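Local coordinates for uncharacterized protein (Legionella longbeachae NSW150, PDB 4JZA), which is a phosphoinositide phosphatase that probably removes the 3-phosphate from phosphatidylinositol 3-phosphate and so may alter lipid metabolism in the host cell, at residues A[529-534]-A[563-567]. Sequence-based numbering, arbitrary orientation.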
loop_
_atom_site.group_PDB
_atom_site.type_symbol
_atom_site.label_atom_id
_atom_site.label_comp_id
_atom_site.label_asym_id
_atom_site.label_seq_id
_atom_site.Cartn_x
_atom_site.Cartn_y
_atom_site.Cartn_z
ATOM N N LEU A 529 -7.729 21.030 -17.143
ATOM C CA LEU A 529 -7.435 21.642 -15.898
ATOM C C LEU A 529 -8.353 22.805 -15.739
ATOM O O LEU A 529 -8.808 23.085 -14.616
ATOM C CB LEU A 529 -5.988 22.102 -15.859
ATOM C CG LEU A 529 -4.948 20.980 -15.879
ATOM C CD1 LEU A 529 -3.580 21.618 -15.920
ATOM C CD2 LEU A 529 -5.041 20.091 -14.664
ATOM N N PHE A 530 -8.628 23.483 -16.862
ATOM C CA PHE A 530 -9.586 24.586 -16.852
ATOM C C PHE A 530 -11.014 24.122 -16.609
ATOM O O PHE A 530 -11.730 24.720 -15.811
ATOM C CB PHE A 530 -9.526 25.411 -18.129
ATOM C CG PHE A 530 -8.565 26.539 -18.051
ATOM C CD1 PHE A 530 -8.910 27.682 -17.408
ATOM C CD2 PHE A 530 -7.307 26.444 -18.612
ATOM C CE1 PHE A 530 -8.023 28.720 -17.314
ATOM C CE2 PHE A 530 -6.405 27.481 -18.537
ATOM C CZ PHE A 530 -6.770 28.631 -17.891
ATOM N N LEU A 531 -11.438 23.050 -17.263
ATOM C CA LEU A 531 -12.731 22.504 -16.945
ATOM C C LEU A 531 -12.807 22.146 -15.500
ATOM O O LEU A 531 -13.777 22.505 -14.883
ATOM C CB LEU A 531 -13.020 21.274 -17.756
ATOM C CG LEU A 531 -13.199 21.570 -19.239
ATOM C CD1 LEU A 531 -13.367 20.232 -19.900
ATOM C CD2 LEU A 531 -14.399 22.470 -19.525
ATOM N N SER A 532 -11.798 21.468 -14.931
ATOM C CA SER A 532 -11.914 21.001 -13.544
ATOM C C SER A 532 -11.853 22.207 -12.577
ATOM O O SER A 532 -12.623 22.286 -11.620
ATOM C CB SER A 532 -10.922 19.839 -13.222
ATOM O OG SER A 532 -9.583 20.264 -13.079
ATOM N N SER A 533 -11.021 23.199 -12.882
ATOM C CA SER A 533 -10.879 24.365 -12.004
ATOM C C SER A 533 -12.143 25.190 -12.018
ATOM O O SER A 533 -12.555 25.686 -10.972
ATOM C CB SER A 533 -9.675 25.241 -12.377
ATOM O OG SER A 533 -8.443 24.706 -11.922
ATOM N N LEU A 534 -12.769 25.340 -13.185
ATOM C CA LEU A 534 -13.975 26.208 -13.295
ATOM C C LEU A 534 -15.150 25.593 -12.519
ATOM O O LEU A 534 -15.759 26.273 -11.732
ATOM C CB LEU A 534 -14.341 26.513 -14.762
ATOM C CG LEU A 534 -13.346 27.462 -15.445
ATOM C CD1 LEU A 534 -13.570 27.458 -16.936
ATOM C CD2 LEU A 534 -13.395 28.886 -14.921
ATOM N N HIS A 563 -3.603 24.216 -9.854
ATOM C CA HIS A 563 -4.121 24.994 -10.961
ATOM C C HIS A 563 -5.193 25.934 -10.447
ATOM O O HIS A 563 -5.175 27.142 -10.743
ATOM C CB HIS A 563 -4.660 24.094 -12.039
ATOM C CG HIS A 563 -4.927 24.776 -13.340
ATOM N ND1 HIS A 563 -6.180 25.226 -13.695
ATOM C CD2 HIS A 563 -4.134 24.988 -14.416
ATOM C CE1 HIS A 563 -6.134 25.730 -14.912
ATOM N NE2 HIS A 563 -4.902 25.619 -15.366
ATOM N N THR A 564 -6.094 25.414 -9.633
ATOM C CA THR A 564 -7.140 26.246 -9.098
ATOM C C THR A 564 -6.519 27.261 -8.146
ATOM O O THR A 564 -6.779 28.450 -8.251
ATOM C CB THR A 564 -8.233 25.380 -8.464
ATOM O OG1 THR A 564 -8.792 24.516 -9.462
ATOM C CG2 THR A 564 -9.335 26.209 -7.883
ATOM N N ASP A 565 -5.650 26.857 -7.247
ATOM C CA ASP A 565 -4.945 27.893 -6.473
ATOM C C ASP A 565 -4.378 29.007 -7.399
ATOM O O ASP A 565 -4.517 30.193 -7.131
ATOM C CB ASP A 565 -3.815 27.302 -5.615
ATOM C CG ASP A 565 -4.321 26.599 -4.345
ATOM O OD1 ASP A 565 -5.474 26.905 -3.914
ATOM O OD2 ASP A 565 -3.551 25.757 -3.763
ATOM N N ALA A 566 -3.744 28.628 -8.491
ATOM C CA ALA A 566 -3.132 29.615 -9.351
ATOM C C ALA A 566 -4.159 30.575 -9.954
ATOM O O ALA A 566 -3.854 31.740 -10.160
ATOM C CB ALA A 566 -2.362 28.934 -10.467
HETATM N N MSE A 567 -5.355 30.096 -10.282
HETATM C CA MSE A 567 -6.390 30.969 -10.840
HETATM C C MSE A 567 -6.821 31.973 -9.787
HETATM O O MSE A 567 -6.991 33.165 -10.068
HETATM C CB MSE A 567 -7.558 30.141 -11.332
HETATM C CG MSE A 567 -7.147 29.422 -12.610
HETATM SE SE MSE A 567 -8.684 28.443 -13.347
HETATM C CE MSE A 567 -9.714 30.025 -13.921
#
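In this alpha/beta phosphatase, a buried helix-helix crossing, with Ser533 of helix 524-542 set between His563 and Thr564 of helix 556-574, joins the two helices that flank strand 545-549 of the mixed sheet in sequence. The axes of the two segments pass 9.5 Å apart at -70°, and the backbones come closest where the small side chains of Ser533 and Thr564 meet. Ser533 OG forms a hydrogen bond of 2.9 Å with His563 ND1, meeting the imidazole at its edge, and a second, modelled very short and so of doubtful length, with Thr564 OG1. One hydroxyl thus appears to link two residues of the partner helix, and Glu560 OE2 also bonds to Thr564 OG1. With CG anti to the backbone N (chi1 -167°), the imidazole lies along the side of helix 524-542. There Leu529 CB sits 3.6 Å from the centroid of the His563 ring, almost straight above its face, a CH-pi contact. The same imidazole turns its edge to the face of Phe530, with planes at 86° and centroids 4.9 Å apart, in a T-shaped pair; Phe592 of helix 587-602 is a further edge-to-face partner of His563. The bond to Ser533 and the packing on Leu529 and Phe530 should restrict the rotation of the imidazole. On the other side of helix 524-542, Leu531 packs against helix 501-513. Selenomethionine Met567 makes a Met-aromatic contact, its SE lying obliquely to the Phe530 ring, and its bent end brings CE to 4.0 Å from both Phe530 CE1 and Leu534 CD2.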